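Local coordinates for protein PTHB1 (Homo sapiens, PDB 4YD8) that serves in the BBSome, a coat complex thought to sort specific membrane proteins to primary cilia, and is represented here by its N-terminal seven-bladed beta-propeller, at residues 18-24 with 48-54; 25-31 with 335-340; 32-36 with 95-99; 99-103 with 139-143; 311-316 with 327-333. All blocks are in the same frame, centred on the assembly; numbering follows the deposited sequence.

Contact 1 of 5, residues 18-24 with 48-54; sequences LGDKEEF and SFMGYLR
The link from strand 8-17, which completes the last propeller blade, into the first blade is fastened there by the salt bridge of E22 with R54, on strand 52-56, and by the S48-G51 turn. The guanidinium grips the carboxylate end-on: R54 NH1 lies 2.9 Å from E22 OE1 and R54 NH2 2.7 Å from E22 OE2, with the two planes 39° apart. S48 OG reaches E22 OE1 at 2.7 Å from the face opposite to NH1, so two donors hold this oxygen. L18 and G19 backbone atoms cover one face of the guanidinium and Y52 CB the other, while NE pairs with E75 on strand 72-77. G19 has positive phi, and a side chain there would run into E22 OE2. S48 to G51 form the type I turn joining the second and third strands of blade 1, and its F49 N donates an almost straight bond to E23 O (3.1 Å, 174°). F24 CE2 presses on S48 CB at 3.2 Å, and one face of the F49 ring lies over F24 CA. Bent at chi2 (46°), selenomethionine M50 lays SE 3.7 Å from E23 N, a buried nitrogen with no hydrogen-bonding partner in the model.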
# COMPACT_ATOMS: atom_id res chain seq x y z
N LEU A 18 3.30 -9.23 16.04
CA LEU A 18 4.60 -9.23 15.38
C LEU A 18 5.74 -8.76 16.29
O LEU A 18 5.85 -7.57 16.58
CB LEU A 18 4.55 -8.33 14.14
CG LEU A 18 3.52 -8.73 13.09
CD1 LEU A 18 3.59 -7.79 11.91
CD2 LEU A 18 3.79 -10.15 12.66
N GLY A 19 6.57 -9.70 16.72
CA GLY A 19 7.72 -9.38 17.54
C GLY A 19 7.37 -8.84 18.91
O GLY A 19 6.25 -9.01 19.39
N ASP A 20 8.34 -8.17 19.53
CA ASP A 20 8.16 -7.65 20.88
C ASP A 20 8.28 -6.14 20.90
O ASP A 20 9.39 -5.59 20.79
CB ASP A 20 9.19 -8.26 21.83
CG ASP A 20 8.76 -8.18 23.28
OD1 ASP A 20 8.91 -7.10 23.89
OD2 ASP A 20 8.27 -9.20 23.81
N LYS A 21 7.14 -5.47 21.04
CA LYS A 21 7.08 -4.01 21.05
C LYS A 21 7.72 -3.41 19.80
O LYS A 21 8.45 -2.42 19.88
CB LYS A 21 7.73 -3.44 22.31
CG LYS A 21 7.27 -4.08 23.62
CD LYS A 21 5.76 -4.33 23.63
CE LYS A 21 5.30 -4.92 24.96
NZ LYS A 21 4.66 -6.26 24.78
N GLU A 22 7.46 -4.02 18.65
CA GLU A 22 7.87 -3.46 17.38
C GLU A 22 6.86 -2.39 16.95
O GLU A 22 5.73 -2.36 17.43
CB GLU A 22 8.01 -4.56 16.32
CG GLU A 22 9.06 -5.61 16.71
CD GLU A 22 9.41 -6.58 15.59
OE1 GLU A 22 9.18 -6.25 14.40
OE2 GLU A 22 9.94 -7.66 15.90
N GLU A 23 7.29 -1.51 16.05
CA GLU A 23 6.48 -0.39 15.57
C GLU A 23 6.38 -0.46 14.05
O GLU A 23 7.29 -0.92 13.35
CB GLU A 23 7.07 0.96 16.01
CG GLU A 23 7.25 1.09 17.52
CD GLU A 23 8.12 2.28 17.92
OE1 GLU A 23 8.69 2.95 17.04
OE2 GLU A 23 8.22 2.53 19.14
N PHE A 24 5.23 -0.02 13.55
CA PHE A 24 4.88 -0.12 12.14
C PHE A 24 4.13 1.12 11.72
O PHE A 24 3.58 1.82 12.57
CB PHE A 24 3.99 -1.35 11.90
CG PHE A 24 4.58 -2.63 12.40
CD1 PHE A 24 4.52 -2.96 13.75
CD2 PHE A 24 5.16 -3.52 11.52
CE1 PHE A 24 5.08 -4.14 14.21
CE2 PHE A 24 5.70 -4.70 11.97
CZ PHE A 24 5.67 -5.01 13.32
N SER A 48 9.07 -4.18 9.58
CA SER A 48 8.96 -3.35 10.78
C SER A 48 10.10 -2.34 10.88
O SER A 48 11.15 -2.50 10.25
CB SER A 48 8.90 -4.21 12.05
OG SER A 48 10.17 -4.60 12.51
N PHE A 49 9.90 -1.31 11.69
CA PHE A 49 10.95 -0.31 11.88
C PHE A 49 12.07 -0.92 12.75
O PHE A 49 13.10 -0.29 12.94
CB PHE A 49 10.41 0.96 12.55
CG PHE A 49 9.35 1.69 11.78
CD1 PHE A 49 9.15 1.45 10.43
CD2 PHE A 49 8.54 2.63 12.43
CE1 PHE A 49 8.17 2.14 9.74
CE2 PHE A 49 7.57 3.31 11.74
CZ PHE A 49 7.39 3.07 10.40
N MSE A 50 11.86 -2.10 13.28
CA MSE A 50 12.86 -2.83 13.99
C MSE A 50 13.66 -3.74 13.07
O MSE A 50 14.49 -4.50 13.52
CB MSE A 50 12.25 -3.64 15.09
CG MSE A 50 11.91 -2.88 16.38
SE MSE A 50 11.01 -1.17 16.16
CE MSE A 50 10.92 -0.53 18.02
N GLY A 51 13.42 -3.68 11.78
CA GLY A 51 14.30 -4.31 10.79
C GLY A 51 13.90 -5.70 10.35
O GLY A 51 14.53 -6.27 9.47
N TYR A 52 12.84 -6.25 10.94
CA TYR A 52 12.34 -7.57 10.53
C TYR A 52 11.40 -7.56 9.34
O TYR A 52 10.50 -6.73 9.25
CB TYR A 52 11.63 -8.26 11.71
CG TYR A 52 12.58 -8.71 12.78
CD1 TYR A 52 13.22 -9.95 12.69
CD2 TYR A 52 12.86 -7.91 13.88
CE1 TYR A 52 14.12 -10.36 13.67
CE2 TYR A 52 13.75 -8.31 14.86
CZ TYR A 52 14.38 -9.54 14.75
OH TYR A 52 15.25 -9.95 15.72
N LEU A 53 11.60 -8.50 8.42
CA LEU A 53 10.69 -8.75 7.32
C LEU A 53 10.02 -10.10 7.56
O LEU A 53 10.70 -11.10 7.77
CB LEU A 53 11.44 -8.73 5.97
CG LEU A 53 10.68 -8.72 4.63
CD1 LEU A 53 9.94 -10.02 4.33
CD2 LEU A 53 9.70 -7.56 4.57
N ARG A 54 8.69 -10.13 7.52
CA ARG A 54 7.95 -11.37 7.76
C ARG A 54 6.96 -11.63 6.62
O ARG A 54 6.34 -10.71 6.12
CB ARG A 54 7.21 -11.32 9.11
CG ARG A 54 8.16 -11.19 10.31
CD ARG A 54 7.42 -10.93 11.63
NE ARG A 54 8.34 -10.89 12.77
CZ ARG A 54 8.73 -9.77 13.38
NH1 ARG A 54 8.30 -8.59 12.97
NH2 ARG A 54 9.56 -9.84 14.41

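Contact 2 of 5, residues 25-31 with 335-340; sequences DQGCLCL and VAVRVG
L29 and A336 make the close apolar part of this contact, CB to CB at 3.9 Å, where strands 29-31 and 336-340 run side by side in the same direction, 5° apart with their axes 7.3 Å from each other. L29 CD2 then slides along the aliphatic stem of R338, 3.7 Å from CG. In one of its two modelled conformers L31 CD1 lies by R338 CB and the G340 backbone, a detail to be read with caution. At the other end V335 CG2 packs 3.9 Å from D25 C.

The polar side is far looser and wet. R338 bends at chi2 (-75°), which turns its guanidinium back so that NH1 bonds V337 O of its own strand at 2.9 Å, from above the carbonyl plane. L29 O sits over one guanidinium face, while waters bridge R338 to the backbone of 25-31: water 2 accepts from R338 NH2 at 3.1 Å, and water 3 accepts a hydrogen bond from L31 N at 2.9 Å and a weak one from R338 NE. Q26 turns its amide elsewhere, to L250 O.

V335 and A336 form a classic beta bulge opposite L352, just as the chain enters the strand. The innermost strands of the last and first blades lie next to each other here, as neighbouring blades do round the axis of a beta-propeller.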
# COMPACT_ATOMS: atom_id res chain seq x y z
N ASP A 25 4.09 1.42 10.43
CA ASP A 25 3.23 2.51 9.96
C ASP A 25 2.65 2.13 8.61
O ASP A 25 2.85 1.01 8.14
CB ASP A 25 4.01 3.82 9.88
CG ASP A 25 3.13 5.05 10.11
OD1 ASP A 25 1.90 4.97 9.93
OD2 ASP A 25 3.70 6.10 10.48
N GLN A 26 1.93 3.07 8.01
CA GLN A 26 1.39 2.85 6.68
C GLN A 26 2.60 2.65 5.77
O GLN A 26 3.64 3.28 5.95
CB GLN A 26 0.52 4.04 6.23
CG GLN A 26 1.24 5.16 5.50
CD GLN A 26 0.34 6.38 5.25
OE1 GLN A 26 -0.36 6.85 6.15
NE2 GLN A 26 0.34 6.87 4.02
N GLY A 27 2.49 1.74 4.82
CA GLY A 27 3.66 1.37 4.04
C GLY A 27 4.22 0.01 4.41
O GLY A 27 4.82 -0.66 3.57
N CYS A 28 4.04 -0.40 5.66
CA CYS A 28 4.68 -1.61 6.18
C CYS A 28 3.93 -2.89 5.84
O CYS A 28 4.43 -3.97 6.11
CB CYS A 28 4.82 -1.52 7.71
SG CYS A 28 6.11 -0.36 8.24
N LEU A 29 2.72 -2.76 5.31
CA LEU A 29 1.86 -3.93 5.02
C LEU A 29 1.64 -4.11 3.51
O LEU A 29 1.23 -3.16 2.82
CB LEU A 29 0.50 -3.76 5.72
CG LEU A 29 -0.54 -4.84 5.39
CD1 LEU A 29 -0.07 -6.21 5.88
CD2 LEU A 29 -1.90 -4.45 5.99
N CYS A 30 1.90 -5.31 3.00
CA CYS A 30 1.66 -5.59 1.61
C CYS A 30 0.98 -6.95 1.47
O CYS A 30 1.33 -7.90 2.18
CB CYS A 30 2.99 -5.55 0.83
SG CYS A 30 2.80 -5.79 -0.93
N LEU A 31 -0.01 -7.01 0.60
CA LEU A 31 -0.72 -8.25 0.29
C LEU A 31 -0.51 -8.60 -1.17
O LEU A 31 -1.01 -7.90 -2.05
CB LEU A 31 -2.22 -8.10 0.57
CG LEU A 31 -2.91 -8.75 1.78
CD1 LEU A 31 -4.42 -8.45 1.72
CD2 LEU A 31 -2.66 -10.26 1.84
N VAL A 335 -3.06 1.01 11.30
CA VAL A 335 -2.25 1.96 10.53
C VAL A 335 -2.25 1.60 9.06
O VAL A 335 -1.86 2.41 8.23
CB VAL A 335 -0.79 2.01 10.99
CG1 VAL A 335 -0.68 2.67 12.33
CG2 VAL A 335 -0.14 0.61 10.95
N ALA A 336 -2.65 0.37 8.74
CA ALA A 336 -2.80 -0.04 7.35
C ALA A 336 -3.87 -1.11 7.25
O ALA A 336 -4.04 -1.91 8.16
CB ALA A 336 -1.48 -0.58 6.78
N VAL A 337 -4.58 -1.10 6.12
CA VAL A 337 -5.57 -2.12 5.82
C VAL A 337 -5.40 -2.53 4.37
O VAL A 337 -5.13 -1.68 3.50
CB VAL A 337 -7.02 -1.62 6.09
CG1 VAL A 337 -7.32 -0.31 5.34
CG2 VAL A 337 -8.02 -2.68 5.74
N ARG A 338 -5.51 -3.83 4.11
CA ARG A 338 -5.48 -4.37 2.76
C ARG A 338 -6.59 -5.39 2.57
O ARG A 338 -7.09 -5.95 3.56
CB ARG A 338 -4.11 -5.01 2.46
CG ARG A 338 -2.96 -3.98 2.45
CD ARG A 338 -3.03 -3.16 1.17
NE ARG A 338 -1.87 -2.27 1.02
CZ ARG A 338 -1.76 -1.08 1.58
NH1 ARG A 338 -2.73 -0.61 2.36
NH2 ARG A 338 -0.66 -0.36 1.37
N VAL A 339 -6.99 -5.62 1.33
CA VAL A 339 -7.95 -6.66 0.99
C VAL A 339 -7.34 -7.61 -0.02
O VAL A 339 -6.69 -7.18 -0.96
CB VAL A 339 -9.25 -6.07 0.40
CG1 VAL A 339 -10.22 -7.16 -0.05
CG2 VAL A 339 -9.91 -5.17 1.43
N GLY A 340 -7.54 -8.91 0.15
CA GLY A 340 -6.96 -9.82 -0.82
C GLY A 340 -7.49 -11.22 -0.73
O GLY A 340 -8.51 -11.48 -0.08
O HOH W 1 -0.70 1.76 3.79
O HOH W 2 1.05 -2.33 -0.39
O HOH W 3 -0.68 -4.68 -0.93

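Contact 3 of 5, residues 32-36 with 95-99; sequences ANVDN and EMLHL
A chi1 of -63°, which sets CG of N36 anti to its carbonyl carbon, and a chi2 of -73° bring the N36 amide alongside the backbone of L97. There it makes a double grip: OD1 accepts from L97 N at 2.8 Å, and ND2 donates to L97 O at 3.0 Å. Both bonds fall on lone pairs in the carbonyl planes, so the amide's rotation is fixed. With an alanine here, L97 N and L97 O would probably lose their side-chain mates, and the turn its direct polar tie to blade 2. N36 ends a type I turn that starts at N33, in the loop between the first two strands of blade 1; 95-99 leads into the second strand of blade 2, so the pair ties neighbouring propeller blades. Deeper in, V34 CG2, set anti to the backbone N, meets L99 CB at 4.1 Å, and V87 of strand 84-88 packs against V34, L97 and L99 alike. Water 4 lies 2.8 Å from V34 O and 2.7 Å from L97 O, although it may not serve both at every moment. H98 turns back to its own segment, ND1 donating to M96 O from well above the carbonyl plane.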
# COMPACT_ATOMS: atom_id res chain seq x y z
N ALA A 32 0.22 -9.68 -1.45
CA ALA A 32 0.53 -10.00 -2.84
C ALA A 32 0.97 -11.43 -3.03
O ALA A 32 1.38 -12.10 -2.07
CB ALA A 32 1.65 -9.05 -3.36
N ASN A 33 0.90 -11.90 -4.27
CA ASN A 33 1.32 -13.26 -4.60
C ASN A 33 2.83 -13.26 -4.80
O ASN A 33 3.31 -13.48 -5.91
CB ASN A 33 0.59 -13.76 -5.84
CG ASN A 33 0.89 -15.22 -6.14
OD1 ASN A 33 1.44 -15.93 -5.31
ND2 ASN A 33 0.54 -15.66 -7.34
N VAL A 34 3.55 -13.01 -3.71
CA VAL A 34 4.98 -12.65 -3.78
C VAL A 34 5.85 -13.85 -4.18
O VAL A 34 6.96 -13.67 -4.69
CB VAL A 34 5.46 -12.05 -2.41
CG1 VAL A 34 5.46 -13.10 -1.31
CG2 VAL A 34 6.84 -11.38 -2.55
N ASP A 35 5.33 -15.07 -4.00
CA ASP A 35 6.08 -16.25 -4.43
C ASP A 35 5.59 -16.80 -5.77
O ASP A 35 5.92 -17.93 -6.13
CB ASP A 35 6.02 -17.35 -3.36
CG ASP A 35 4.60 -17.79 -3.03
OD1 ASP A 35 3.64 -17.28 -3.64
OD2 ASP A 35 4.45 -18.68 -2.15
N ASN A 36 4.82 -15.99 -6.49
CA ASN A 36 4.35 -16.35 -7.82
C ASN A 36 3.70 -17.72 -7.87
O ASN A 36 3.93 -18.50 -8.78
CB ASN A 36 5.52 -16.28 -8.79
CG ASN A 36 6.06 -14.85 -8.89
OD1 ASN A 36 5.41 -13.99 -9.48
ND2 ASN A 36 7.19 -14.57 -8.24
N GLU A 95 8.53 -11.27 -15.91
CA GLU A 95 7.36 -10.60 -15.37
C GLU A 95 6.96 -11.17 -14.02
O GLU A 95 5.93 -10.79 -13.45
CB GLU A 95 6.19 -10.68 -16.37
CG GLU A 95 6.43 -9.79 -17.58
CD GLU A 95 5.18 -9.52 -18.38
OE1 GLU A 95 4.23 -8.95 -17.82
OE2 GLU A 95 5.15 -9.87 -19.58
N MSE A 96 7.80 -12.04 -13.47
CA MSE A 96 7.53 -12.54 -12.12
C MSE A 96 7.56 -11.41 -11.08
O MSE A 96 8.31 -10.43 -11.21
CB MSE A 96 8.54 -13.62 -11.73
CG MSE A 96 8.30 -14.95 -12.41
SE MSE A 96 8.93 -16.37 -11.25
CE MSE A 96 7.65 -17.71 -11.70
N LEU A 97 6.70 -11.53 -10.08
CA LEU A 97 6.67 -10.54 -9.01
C LEU A 97 7.87 -10.72 -8.09
O LEU A 97 8.31 -11.85 -7.81
CB LEU A 97 5.37 -10.64 -8.19
CG LEU A 97 4.08 -10.50 -9.01
CD1 LEU A 97 2.83 -10.71 -8.13
CD2 LEU A 97 4.06 -9.14 -9.69
N HIS A 98 8.40 -9.59 -7.62
CA HIS A 98 9.49 -9.55 -6.65
C HIS A 98 9.15 -8.55 -5.53
O HIS A 98 8.28 -7.71 -5.69
CB HIS A 98 10.80 -9.13 -7.32
CG HIS A 98 11.37 -10.18 -8.22
ND1 HIS A 98 10.86 -10.45 -9.47
CD2 HIS A 98 12.40 -11.04 -8.04
CE1 HIS A 98 11.55 -11.43 -10.02
NE2 HIS A 98 12.49 -11.81 -9.18
N LEU A 99 9.87 -8.67 -4.42
CA LEU A 99 9.65 -7.84 -3.23
C LEU A 99 10.63 -6.68 -3.23
O LEU A 99 11.83 -6.91 -3.32
CB LEU A 99 9.85 -8.67 -1.97
CG LEU A 99 9.77 -7.92 -0.63
CD1 LEU A 99 8.39 -7.35 -0.39
CD2 LEU A 99 10.18 -8.81 0.53
O HOH W 4 9.51 -13.33 -5.86

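Contact 4 of 5, residues 99-103 with 139-143; sequences LAVLH and ACNMT
L102 and M142 reach past each other between two blades of the propeller: strand 99-102 is the second strand of blade 2, and strand 139-143 belongs to the innermost strand of blade 3. The strands run nearly antiparallel (158°), but their axes stay 8.6 Å apart, so side chains rather than backbone bonds fill the gap. L102 holds its CG anti to the backbone N (chi1 -178°) and opens its fork toward the other strand. CD1 touches A139 CB at 3.9 Å, while CD2 lies 3.8 Å from N141 C, against the backbone. That stretch bulges, C140 and N141 together facing Q159 in a classic beta bulge. Selenomethionine M142 comes the other way; beyond CG its chain is straight, and its methyl CE ends 3.7 Å from L102 CB and 4.1 Å from A100 CB. I158 of strand 155-160 packs on L102, A139 and M142, closing the cluster from the blade 3 side. The M142 backbone is also tied to blade 2, its N donating to Q84 OE1. G145, critical for protein stability, lies further along the same strand, about 11 Å from the side chain of M142. At the far end of the contact, A139 CB rests 3.6 Å from H103 O.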
# COMPACT_ATOMS: atom_id res chain seq x y z
N LEU A 99 9.87 -8.67 -4.42
CA LEU A 99 9.65 -7.84 -3.23
C LEU A 99 10.63 -6.68 -3.23
O LEU A 99 11.83 -6.91 -3.32
CB LEU A 99 9.85 -8.67 -1.97
CG LEU A 99 9.77 -7.92 -0.63
CD1 LEU A 99 8.39 -7.35 -0.39
CD2 LEU A 99 10.18 -8.81 0.53
N ALA A 100 10.12 -5.46 -3.11
CA ALA A 100 11.00 -4.31 -2.89
C ALA A 100 10.89 -3.91 -1.43
O ALA A 100 9.79 -3.79 -0.89
CB ALA A 100 10.64 -3.14 -3.80
N VAL A 101 12.04 -3.73 -0.78
CA VAL A 101 12.09 -3.29 0.60
C VAL A 101 12.81 -1.95 0.61
O VAL A 101 13.96 -1.85 0.18
CB VAL A 101 12.82 -4.29 1.50
CG1 VAL A 101 12.86 -3.79 2.95
CG2 VAL A 101 12.15 -5.68 1.41
N LEU A 102 12.12 -0.92 1.08
CA LEU A 102 12.71 0.41 1.17
C LEU A 102 13.27 0.63 2.55
O LEU A 102 12.56 0.47 3.55
CB LEU A 102 11.66 1.48 0.85
CG LEU A 102 12.18 2.92 0.86
CD1 LEU A 102 13.26 3.10 -0.21
CD2 LEU A 102 11.01 3.87 0.64
N HIS A 103 14.55 1.00 2.61
CA HIS A 103 15.20 1.43 3.85
C HIS A 103 15.54 2.90 3.71
O HIS A 103 15.39 3.47 2.63
CB HIS A 103 16.48 0.62 4.12
CG HIS A 103 16.26 -0.85 4.27
ND1 HIS A 103 15.71 -1.42 5.40
CD2 HIS A 103 16.53 -1.89 3.43
CE1 HIS A 103 15.64 -2.73 5.25
NE2 HIS A 103 16.15 -3.04 4.07
N ALA A 139 15.53 8.28 2.40
CA ALA A 139 14.24 8.03 1.75
C ALA A 139 13.06 8.37 2.64
O ALA A 139 13.14 8.27 3.86
CB ALA A 139 14.15 6.56 1.30
N CYS A 140 11.94 8.74 2.02
CA CYS A 140 10.68 8.84 2.73
C CYS A 140 9.76 7.67 2.38
O CYS A 140 9.46 6.83 3.22
CB CYS A 140 9.97 10.17 2.43
SG CYS A 140 8.35 10.28 3.25
N ASN A 141 9.33 7.62 1.12
CA ASN A 141 8.36 6.62 0.66
C ASN A 141 8.59 6.34 -0.83
O ASN A 141 9.48 6.93 -1.43
CB ASN A 141 6.91 7.09 0.93
CG ASN A 141 6.60 8.49 0.37
OD1 ASN A 141 7.29 8.99 -0.51
ND2 ASN A 141 5.54 9.12 0.89
N MSE A 142 7.82 5.43 -1.42
CA MSE A 142 8.05 5.09 -2.81
C MSE A 142 6.76 4.72 -3.49
O MSE A 142 5.74 4.48 -2.83
CB MSE A 142 9.03 3.92 -2.94
CG MSE A 142 8.55 2.64 -2.26
SE MSE A 142 9.83 1.18 -2.70
CE MSE A 142 9.24 -0.13 -1.43
N THR A 143 6.80 4.68 -4.82
CA THR A 143 5.69 4.14 -5.60
C THR A 143 6.32 3.41 -6.80
O THR A 143 7.53 3.43 -6.98
CB THR A 143 4.69 5.26 -6.04
OG1 THR A 143 3.53 4.68 -6.63
CG2 THR A 143 5.36 6.23 -7.04

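Contact 5 of 5, residues 311-316 with 327-333; sequences NHNNML and ATQLPHI
The imidazole of H312 and the amide of N314 both lie beside I333. The ring is met obliquely, I333 CG2 standing 4.2 Å from H312 ND1, and N314 crosses I333 at about a right angle, its OD1 3.5 Å from I333 CG1. The ring of H332 stacks with H357. With CG1 anti to the carbonyl carbon (chi1 -62°), I333 sends CD1 under the turn to 3.2 Å from H312 O, and CG2 approaches N311 O. Shortening I333 to an alanine is likely to open a gap beside the 311-314 turn, with N311 O and H312 O losing their apolar cover. The turn leads into the hairpin of strands 315-320 and 323-329, the two outer strands of blade 6. L316 and T328 form an antiparallel hydrogen-bonded pair, L316 N to T328 O at 2.8 Å and T328 N to L316 O at 3.0 Å; M315 and Q329 are the neighbouring non-hydrogen-bonded pair. L330 N extends the pairing to N314 O at 2.7 Å. On the side of the sheet that carries L316, its CB packs against L330 CD1 at 3.9 Å. N313 OD1 accepts from M315 N in an Asx turn.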
# COMPACT_ATOMS: atom_id res chain seq x y z
N ASN A 311 -10.12 4.14 11.63
CA ASN A 311 -10.08 5.37 12.41
C ASN A 311 -9.38 5.22 13.75
O ASN A 311 -9.06 4.12 14.17
CB ASN A 311 -11.50 5.88 12.64
CG ASN A 311 -12.26 6.05 11.36
OD1 ASN A 311 -12.14 7.07 10.69
ND2 ASN A 311 -13.04 5.04 11.00
N HIS A 312 -9.18 6.35 14.44
CA HIS A 312 -8.46 6.33 15.71
C HIS A 312 -9.35 5.91 16.86
O HIS A 312 -8.90 5.82 18.00
CB HIS A 312 -7.84 7.70 15.98
CG HIS A 312 -6.71 8.03 15.06
ND1 HIS A 312 -5.43 7.59 15.28
CD2 HIS A 312 -6.69 8.70 13.89
CE1 HIS A 312 -4.65 7.99 14.28
NE2 HIS A 312 -5.39 8.67 13.43
N ASN A 313 -10.62 5.64 16.57
CA ASN A 313 -11.52 5.12 17.60
C ASN A 313 -11.78 3.62 17.43
O ASN A 313 -12.81 3.10 17.88
CB ASN A 313 -12.84 5.88 17.57
CG ASN A 313 -13.55 5.78 16.24
OD1 ASN A 313 -13.04 5.16 15.29
ND2 ASN A 313 -14.73 6.38 16.15
N ASN A 314 -10.85 2.94 16.76
CA ASN A 314 -10.90 1.49 16.54
C ASN A 314 -12.01 1.01 15.60
O ASN A 314 -12.23 -0.18 15.45
CB ASN A 314 -11.02 0.75 17.87
CG ASN A 314 -9.89 1.08 18.83
OD1 ASN A 314 -8.80 0.53 18.73
ND2 ASN A 314 -10.15 1.99 19.76
N MSE A 315 -12.71 1.94 14.96
CA MSE A 315 -13.77 1.57 14.03
C MSE A 315 -13.24 1.42 12.61
O MSE A 315 -12.34 2.16 12.19
CB MSE A 315 -14.89 2.62 14.05
CG MSE A 315 -15.59 2.77 15.39
SE MSE A 315 -16.44 1.13 16.01
CE MSE A 315 -17.64 0.81 14.50
N LEU A 316 -13.78 0.45 11.89
CA LEU A 316 -13.45 0.28 10.49
C LEU A 316 -14.74 0.44 9.68
O LEU A 316 -15.72 -0.26 9.95
CB LEU A 316 -12.81 -1.09 10.25
CG LEU A 316 -12.36 -1.42 8.83
CD1 LEU A 316 -11.23 -0.48 8.38
CD2 LEU A 316 -11.91 -2.88 8.75
N ALA A 327 -19.95 -1.17 9.28
CA ALA A 327 -19.02 -0.73 10.31
C ALA A 327 -18.70 -1.85 11.29
O ALA A 327 -19.60 -2.57 11.72
CB ALA A 327 -19.59 0.48 11.06
N THR A 328 -17.43 -1.96 11.66
CA THR A 328 -16.98 -2.94 12.64
C THR A 328 -16.00 -2.33 13.63
O THR A 328 -15.22 -1.45 13.27
CB THR A 328 -16.32 -4.12 11.93
OG1 THR A 328 -17.26 -4.69 11.02
CG2 THR A 328 -15.89 -5.18 12.91
N GLN A 329 -16.03 -2.83 14.86
CA GLN A 329 -15.05 -2.45 15.86
C GLN A 329 -13.86 -3.38 15.72
O GLN A 329 -14.03 -4.59 15.64
CB GLN A 329 -15.64 -2.52 17.27
CG GLN A 329 -14.73 -1.95 18.35
CD GLN A 329 -15.40 -1.91 19.72
OE1 GLN A 329 -16.50 -2.43 19.90
NE2 GLN A 329 -14.74 -1.28 20.69
N LEU A 330 -12.67 -2.80 15.68
CA LEU A 330 -11.44 -3.56 15.70
C LEU A 330 -10.86 -3.52 17.11
O LEU A 330 -11.10 -2.57 17.84
CB LEU A 330 -10.43 -3.00 14.69
CG LEU A 330 -10.89 -2.79 13.25
CD1 LEU A 330 -9.73 -2.28 12.40
CD2 LEU A 330 -11.48 -4.07 12.67
N PRO A 331 -10.09 -4.56 17.48
CA PRO A 331 -9.42 -4.57 18.79
C PRO A 331 -8.29 -3.55 18.88
O PRO A 331 -7.87 -3.18 19.98
CB PRO A 331 -8.87 -6.00 18.88
CG PRO A 331 -8.77 -6.48 17.49
CD PRO A 331 -9.90 -5.81 16.74
N HIS A 332 -7.81 -3.08 17.73
CA HIS A 332 -6.68 -2.16 17.70
C HIS A 332 -6.82 -1.16 16.57
O HIS A 332 -7.46 -1.44 15.56
CB HIS A 332 -5.37 -2.94 17.56
CG HIS A 332 -5.16 -3.97 18.64
ND1 HIS A 332 -4.72 -3.64 19.90
CD2 HIS A 332 -5.35 -5.31 18.64
CE1 HIS A 332 -4.64 -4.74 20.63
NE2 HIS A 332 -5.02 -5.76 19.89
N ILE A 333 -6.21 0.01 16.73
CA ILE A 333 -6.23 1.03 15.69
C ILE A 333 -5.35 0.61 14.51
O ILE A 333 -4.17 0.38 14.67
CB ILE A 333 -5.73 2.39 16.22
CG1 ILE A 333 -6.66 2.90 17.32
CG2 ILE A 333 -5.63 3.41 15.08
CD1 ILE A 333 -6.15 4.16 18.01

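In the fold
All five contacts belong to one ring of blades. Contacts 1 and 2 lie where the last blade hands over to the first, their centres about 14 Å apart; they touch through F49, which packs on D25 and C28. Contact 3 continues from contact 2 in sequence and joins blades 1 and 2, and contact 4, sharing L99 and strand 98-102 with it, goes on to blade 3. Contact 5 lies within blade 6, across the chain's centre from contacts 3 and 4, and leads directly into the strand used by contact 2. Contact 2 joins the innermost strands of the last and first blades, and N-terminal strand 8-17 completes the last blade; together they close the ring.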